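Uncharacterized protein (Thermotoga maritima, PDB 1VMJ) is of unproven function, belongs to the YjbQ (UPF0047) family and is possibly a thiamin phosphate synthase. Local coordinates at residues P35-C40 / R121-G126; C53-I58 / L105-M110; F22-K25 / F30-I33. All coordinates share one frame; numbering follows the deposited sequence.

Contact 1 of 3, residues P35-C40 / R121-G126; sequences PLLEEC and RKMDLG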
# COMPACT_ATOMS: atom_id res chain seq x y z
N PRO A 35 2.56 19.29 6.70
CA PRO A 35 2.40 20.16 7.87
C PRO A 35 1.12 19.95 8.67
O PRO A 35 1.09 20.18 9.88
CB PRO A 35 2.45 21.56 7.28
CG PRO A 35 3.13 21.40 5.95
CD PRO A 35 2.70 20.06 5.47
N LEU A 36 0.05 19.51 8.01
CA LEU A 36 -1.20 19.23 8.69
C LEU A 36 -1.03 18.01 9.60
O LEU A 36 -1.43 18.03 10.77
CB LEU A 36 -2.32 19.01 7.67
CG LEU A 36 -2.58 20.18 6.71
CD1 LEU A 36 -3.66 19.77 5.73
CD2 LEU A 36 -2.95 21.43 7.41
N LEU A 37 -0.42 16.95 9.06
CA LEU A 37 -0.11 15.76 9.84
C LEU A 37 0.80 16.05 11.05
O LEU A 37 0.60 15.54 12.14
CB LEU A 37 0.46 14.65 8.95
CG LEU A 37 -0.58 13.74 8.31
CD1 LEU A 37 -1.54 14.45 7.44
CD2 LEU A 37 0.16 12.67 7.52
N GLU A 38 1.78 16.93 10.85
CA GLU A 38 2.64 17.35 11.95
C GLU A 38 1.82 17.96 13.09
O GLU A 38 2.07 17.67 14.27
CB GLU A 38 3.67 18.36 11.43
CG GLU A 38 4.72 17.70 10.55
CD GLU A 38 5.71 18.67 9.93
OE1 GLU A 38 5.35 19.83 9.64
OE2 GLU A 38 6.86 18.25 9.70
N GLU A 39 0.82 18.77 12.73
CA GLU A 39 -0.03 19.40 13.74
C GLU A 39 -0.95 18.36 14.43
O GLU A 39 -1.17 18.42 15.62
CB GLU A 39 -0.84 20.55 13.14
CG GLU A 39 -1.77 21.24 14.09
CD GLU A 39 -1.08 21.98 15.20
OE1 GLU A 39 0.17 22.06 15.23
OE2 GLU A 39 -1.81 22.48 16.06
N CYS A 40 -1.46 17.39 13.67
CA CYS A 40 -2.19 16.25 14.27
C CYS A 40 -1.35 15.53 15.30
O CYS A 40 -1.79 15.26 16.43
CB CYS A 40 -2.61 15.24 13.22
SG CYS A 40 -3.86 15.81 12.03
N ARG A 121 7.34 11.84 19.80
CA ARG A 121 6.35 12.86 19.45
C ARG A 121 6.38 13.38 18.00
O ARG A 121 5.73 14.37 17.70
CB ARG A 121 6.40 14.02 20.44
CG ARG A 121 5.97 13.65 21.87
CD ARG A 121 5.55 14.89 22.62
NE ARG A 121 4.32 15.49 22.07
CZ ARG A 121 3.99 16.78 22.21
NH1 ARG A 121 4.76 17.64 22.91
NH2 ARG A 121 2.87 17.23 21.67
N LYS A 122 7.10 12.71 17.11
CA LYS A 122 7.20 13.20 15.75
C LYS A 122 7.04 12.07 14.77
O LYS A 122 7.38 10.93 15.07
CB LYS A 122 8.58 13.81 15.50
CG LYS A 122 8.93 14.99 16.39
CD LYS A 122 8.02 16.18 16.15
CE LYS A 122 8.34 17.35 17.06
NZ LYS A 122 9.66 17.91 16.71
N MET A 123 6.58 12.41 13.57
CA MET A 123 6.60 11.47 12.47
C MET A 123 8.05 11.07 12.20
O MET A 123 8.93 11.93 12.14
CB MET A 123 6.00 12.08 11.21
CG MET A 123 4.49 12.18 11.32
SD MET A 123 3.71 12.65 9.76
CE MET A 123 4.22 14.35 9.70
N ASP A 124 8.27 9.77 12.05
CA ASP A 124 9.61 9.21 11.93
C ASP A 124 9.91 9.03 10.45
O ASP A 124 9.62 7.97 9.87
CB ASP A 124 9.63 7.91 12.72
CG ASP A 124 10.98 7.44 13.11
OD1 ASP A 124 12.00 7.93 12.56
OD2 ASP A 124 11.02 6.53 13.95
N LEU A 125 10.41 10.09 9.82
CA LEU A 125 10.51 10.18 8.37
C LEU A 125 11.96 10.30 7.93
O LEU A 125 12.81 10.86 8.67
CB LEU A 125 9.76 11.41 7.84
CG LEU A 125 8.25 11.44 8.09
CD1 LEU A 125 7.63 12.72 7.58
CD2 LEU A 125 7.60 10.25 7.52
N GLY A 126 12.21 9.83 6.72
CA GLY A 126 13.49 10.02 6.07
C GLY A 126 13.59 11.43 5.55
O GLY A 126 12.65 12.21 5.66
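Just after Met123, which meets Leu37 and Glu38 across this contact, atom OD2 of Asp124 is gripped by two groups: OG1 of Thr119 in the same chain, and NE of Arg17 of the second subunit, which makes a salt bridge with it. Asp124 thus ties the segment 121-126 both to its own sheet and to a neighbouring chain, while Met123 does the packing. Between the segments themselves the contact is apolar and small, burying 124 Å² in all, and it rests on one methionine tip. The CG of Met123 lies anti to the carbonyl carbon (chi1 -74°), the chain runs out straight to SD, and a bend at chi3 (-72°) swings CE onto the helix. There the methyl carbon CE lies 3.5 Å from CG of Glu38, touching the aliphatic part of the acidic side chain and not its carboxylate. The same methyl is 3.8 Å from CB of Leu37, and it reaches the backbone as well, with CE 3.7 Å from N of Glu38. The sulfur follows alongside, SD standing 3.9 Å from CB of Leu37. Both helix side chains run nearly perpendicular to the methionine. In the wider fold, Met123 also packs on Thr34 and Val41 of helix 34-44 and on Ile116 and Ile118 of strand 113-119. Leu37, from the helix side, rests on Leu20 of strand 14-22 and Val146 of strand 142-150, so helix 34-44 lies over the five-stranded antiparallel sheet with Met123 reaching it from the short strand 122-123, outermost within this chain.

Contact 2 of 3, residues C53-I58 / L105-M110; sequences CNAMHI and LKRTIM. With SO4 (sulfate ion), chain C.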
# COMPACT_ATOMS: atom_id res chain seq x y z
N CYS A 53 -2.90 7.54 7.67
CA CYS A 53 -3.53 8.59 6.93
C CYS A 53 -4.01 8.03 5.60
O CYS A 53 -3.19 7.57 4.79
CB CYS A 53 -2.54 9.73 6.71
SG CYS A 53 -3.27 11.13 5.84
N ASN A 54 -5.32 8.11 5.37
CA ASN A 54 -5.91 7.52 4.19
C ASN A 54 -6.94 8.40 3.53
O ASN A 54 -7.61 9.18 4.18
CB ASN A 54 -6.48 6.13 4.49
CG ASN A 54 -7.74 6.16 5.35
OD1 ASN A 54 -7.65 6.03 6.58
ND2 ASN A 54 -8.93 6.31 4.73
N ALA A 55 -7.05 8.24 2.21
CA ALA A 55 -8.14 8.84 1.46
C ALA A 55 -9.42 8.11 1.85
O ALA A 55 -9.46 6.88 1.80
CB ALA A 55 -7.87 8.72 0.00
N MET A 56 -10.46 8.86 2.19
CA MET A 56 -11.76 8.28 2.54
C MET A 56 -12.62 8.08 1.31
O MET A 56 -13.69 7.50 1.38
CB MET A 56 -12.48 9.16 3.53
CG MET A 56 -11.70 9.35 4.80
SD MET A 56 -12.63 10.19 6.11
CE MET A 56 -13.58 8.86 6.82
N HIS A 57 -12.14 8.58 0.18
CA HIS A 57 -12.82 8.44 -1.12
C HIS A 57 -12.01 7.52 -1.98
O HIS A 57 -10.79 7.43 -1.87
CB HIS A 57 -13.01 9.83 -1.73
CG HIS A 57 -13.95 10.67 -0.94
ND1 HIS A 57 -15.28 10.82 -1.25
CD2 HIS A 57 -13.75 11.33 0.22
CE1 HIS A 57 -15.85 11.56 -0.31
NE2 HIS A 57 -14.94 11.88 0.59
N ILE A 58 -12.70 6.81 -2.86
CA ILE A 58 -12.12 5.70 -3.61
C ILE A 58 -11.57 6.14 -4.97
O ILE A 58 -11.20 5.29 -5.80
CB ILE A 58 -13.13 4.52 -3.71
CG1 ILE A 58 -14.43 4.98 -4.38
CG2 ILE A 58 -13.42 3.94 -2.32
CD1 ILE A 58 -15.42 3.87 -4.63
N LEU A 105 -8.67 3.85 -10.84
CA LEU A 105 -7.43 3.19 -11.28
C LEU A 105 -6.16 3.95 -10.87
O LEU A 105 -5.24 3.36 -10.32
CB LEU A 105 -7.46 2.93 -12.81
CG LEU A 105 -8.69 2.19 -13.32
CD1 LEU A 105 -8.55 1.95 -14.81
CD2 LEU A 105 -8.99 0.93 -12.59
N LYS A 106 -6.14 5.26 -11.11
CA LYS A 106 -5.01 6.09 -10.74
C LYS A 106 -4.74 6.00 -9.23
O LYS A 106 -3.60 5.88 -8.80
CB LYS A 106 -5.24 7.55 -11.16
CG LYS A 106 -5.15 7.84 -12.64
CD LYS A 106 -5.28 9.34 -12.88
CE LYS A 106 -4.92 9.74 -14.30
NZ LYS A 106 -5.91 9.24 -15.26
N ARG A 107 -5.80 6.04 -8.43
CA ARG A 107 -5.61 5.99 -6.97
C ARG A 107 -5.02 4.65 -6.58
O ARG A 107 -4.25 4.58 -5.62
CB ARG A 107 -6.90 6.32 -6.21
CG ARG A 107 -7.70 5.16 -5.61
CD ARG A 107 -7.08 4.55 -4.38
NE ARG A 107 -7.99 3.70 -3.61
CZ ARG A 107 -8.74 4.13 -2.61
NH1 ARG A 107 -8.72 5.39 -2.21
NH2 ARG A 107 -9.52 3.28 -1.96
N THR A 108 -5.40 3.60 -7.30
CA THR A 108 -4.88 2.28 -7.02
C THR A 108 -3.36 2.25 -7.19
O THR A 108 -2.66 1.69 -6.36
CB THR A 108 -5.59 1.24 -7.88
OG1 THR A 108 -6.99 1.27 -7.60
CG2 THR A 108 -5.05 -0.15 -7.62
N ILE A 109 -2.85 2.87 -8.25
CA ILE A 109 -1.41 2.96 -8.43
C ILE A 109 -0.73 3.70 -7.28
O ILE A 109 0.26 3.22 -6.74
CB ILE A 109 -1.08 3.65 -9.75
CG1 ILE A 109 -1.59 2.82 -10.93
CG2 ILE A 109 0.41 3.92 -9.89
CD1 ILE A 109 -0.96 1.46 -11.06
N MET A 110 -1.25 4.86 -6.91
CA MET A 110 -0.56 5.69 -5.92
C MET A 110 -0.76 5.17 -4.50
O MET A 110 0.08 5.40 -3.61
CB MET A 110 -1.01 7.14 -6.01
CG MET A 110 -0.72 7.85 -7.30
SD MET A 110 0.97 7.80 -7.84
CE MET A 110 1.74 8.63 -6.50
S SO4 C . -15.87 8.63 -4.04
O1 SO4 C . -16.65 9.77 -3.59
O2 SO4 C . -16.64 7.76 -4.91
O3 SO4 C . -15.45 7.81 -2.89
O4 SO4 C . -14.72 9.17 -4.71
O HOH W 1 -10.49 4.75 0.30
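Arg107 reaches across to meet Ile58 and His57; the contact joins helix 101-110 to the loop after strand 49-55 of the five-stranded antiparallel sheet in this UPF0047-family protein. From CB, which points to the loop, the side chain leaves at an unusual chi1 of 102°, well off a staggered position, then bends at chi2. CG comes 3.5 Å from O of Ile58. Farther on, the guanidinium has one face covered by the backbone of Ile58, whose CA is 3.9 Å from CZ. NH1 lies 2.9 Å from O of His57, approached obliquely, but its clear hydrogen bond goes to O of Ala60, and CB of Ala55 stands at the guanidinium edge. NH2 donates to a water at 2.9 Å, and the water lies 2.8 Å from O of Ala55; NH2 also bonds O of Ile64 of the third subunit. With an alanine here, the carbonyls of Ala60 and of Ile64 of the third subunit would probably lose a donor, and the water its link to the helix.

The loop also holds a sulfate, probably from the crystallisation liquor and bonded as well by Thr59 and Arg140; such a group of donors is consistent with a site for a phosphate-like anion. A sodium ion lies about 5 Å from the Ile58 side chain, and His104, on the helix of Arg107, is a sodium ligand. Ile58 N donates to sulfate O3 at 2.9 Å. The imidazole meets the anion at its edge, ND1 of His57 reaching sulfate O1 over 2.9 Å in an almost straight bond (178°).

Contact 3 of 3, residues F22-K25 / F30-I33; sequences FHTK and FINI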
# COMPACT_ATOMS: atom_id res chain seq x y z
N PHE A 22 -10.74 18.58 1.57
CA PHE A 22 -10.19 19.21 0.37
C PHE A 22 -11.30 19.45 -0.62
O PHE A 22 -12.29 18.74 -0.66
CB PHE A 22 -9.08 18.33 -0.24
CG PHE A 22 -8.01 18.02 0.73
CD1 PHE A 22 -6.97 18.91 0.93
CD2 PHE A 22 -8.11 16.90 1.55
CE1 PHE A 22 -6.01 18.66 1.88
CE2 PHE A 22 -7.16 16.65 2.49
CZ PHE A 22 -6.11 17.51 2.66
N HIS A 23 -11.16 20.52 -1.39
CA HIS A 23 -12.05 20.81 -2.50
C HIS A 23 -11.17 21.42 -3.57
O HIS A 23 -10.90 22.63 -3.55
CB HIS A 23 -13.16 21.78 -2.09
CG HIS A 23 -14.24 21.96 -3.12
ND1 HIS A 23 -14.06 22.67 -4.28
CD2 HIS A 23 -15.51 21.48 -3.17
CE1 HIS A 23 -15.17 22.65 -4.99
NE2 HIS A 23 -16.07 21.94 -4.33
N THR A 24 -10.64 20.60 -4.47
CA THR A 24 -9.64 21.09 -5.40
C THR A 24 -10.28 21.90 -6.53
O THR A 24 -11.41 21.64 -6.94
CB THR A 24 -8.84 19.94 -5.98
OG1 THR A 24 -9.71 19.07 -6.72
CG2 THR A 24 -8.18 19.15 -4.85
N LYS A 25 -9.51 22.85 -7.05
CA LYS A 25 -9.97 23.69 -8.15
C LYS A 25 -10.14 22.88 -9.44
O LYS A 25 -11.04 23.15 -10.24
CB LYS A 25 -8.96 24.82 -8.37
CG LYS A 25 -9.30 25.72 -9.55
CD LYS A 25 -8.38 26.94 -9.62
CE LYS A 25 -8.58 27.69 -10.93
NZ LYS A 25 -8.13 29.12 -10.83
N PHE A 30 -2.02 17.38 -6.71
CA PHE A 30 -1.28 16.86 -5.57
C PHE A 30 -1.16 17.98 -4.55
O PHE A 30 -0.76 19.10 -4.90
CB PHE A 30 0.10 16.37 -5.98
CG PHE A 30 0.06 15.28 -7.01
CD1 PHE A 30 -0.43 14.03 -6.71
CD2 PHE A 30 0.54 15.51 -8.30
CE1 PHE A 30 -0.45 13.03 -7.68
CE2 PHE A 30 0.52 14.51 -9.27
CZ PHE A 30 0.03 13.28 -8.95
N ILE A 31 -1.48 17.68 -3.30
CA ILE A 31 -1.40 18.66 -2.23
C ILE A 31 -0.51 18.14 -1.12
O ILE A 31 -0.75 17.07 -0.60
CB ILE A 31 -2.80 18.99 -1.68
CG1 ILE A 31 -3.66 19.58 -2.79
CG2 ILE A 31 -2.70 19.96 -0.48
CD1 ILE A 31 -5.06 19.86 -2.39
N ASN A 32 0.54 18.89 -0.77
CA ASN A 32 1.43 18.50 0.33
C ASN A 32 0.68 18.72 1.65
O ASN A 32 0.34 19.84 2.02
CB ASN A 32 2.75 19.29 0.29
CG ASN A 32 3.76 18.78 1.25
OD1 ASN A 32 3.42 18.21 2.28
ND2 ASN A 32 5.04 19.00 0.92
N ILE A 33 0.42 17.63 2.37
CA ILE A 33 -0.31 17.68 3.65
C ILE A 33 0.59 17.42 4.87
O ILE A 33 0.12 17.32 6.01
CB ILE A 33 -1.53 16.71 3.68
CG1 ILE A 33 -1.13 15.24 3.55
CG2 ILE A 33 -2.50 17.17 2.60
CD1 ILE A 33 -2.36 14.31 3.70
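The backbones of 22-25 and 30-33 run in roughly opposite directions but stand well apart: the nearest CA atoms, those of Thr24 and Ile31, are 9.2 Å from each other. They are thus not neighbours in a sheet, and the two segments meet through side chains. Phe22 closes strand 14-22 in an extended conformation and Ile31 lies in strand 29-32, while Ile33 takes the N-cap position just before helix 34-44.

Phe22, Thr24, Ile31 and Ile33 all point their CB atoms at the opposing segment. The phenyl ring, with CG anti to its own carbonyl carbon (chi1 -56°), is met by isoleucine methyls at two places, both obliquely. CD1 of Phe22 lies 3.9 Å from CD1 of Ile31, and the two side chains lie side by side, running opposite ways. Nearer the far end of the ring, CZ of Phe22 is 3.6 Å from CG2 of Ile33, and there the side chains are nearly perpendicular. Ile31 is extended beyond CG1 (chi2 177°), which carries CD1 far enough to touch Thr24 too, at 4.0 Å from its CG2. That threonine methyl faces the isoleucine, while OG1 is taken up by hydrogen bonds with O of Arg26 and N of Met139. The ring of Phe22 stacks on Tyr133 of strand 130-135.

Two consecutive strands that belong to different sheets, joined by a loop and meeting through side chains and not backbone bonds, have the character of a beta arch, and here it links the five-stranded sheet to the three-stranded one.

Along the chain contact 3 comes first and is complete before contact 1 opens at the start of helix 34-44; both halves of contact 2 then fall between the two segments of contact 1. The centres of contacts 1 and 2 are about 21 Å apart, those of 1 and 3 about 18 Å, and those of 2 and 3 about 14 Å. Cys53, from contact 2, joins them: its SG packs 4.1 Å from CD1 of Leu37 in contact 1 and 3.9 Å from CD1 of Ile33 in contact 3. Contacts 1 and 2 share the five-stranded sheet and both touch the second subunit, so each connects the chain's own sheet with a neighbour in the three-chain assembly.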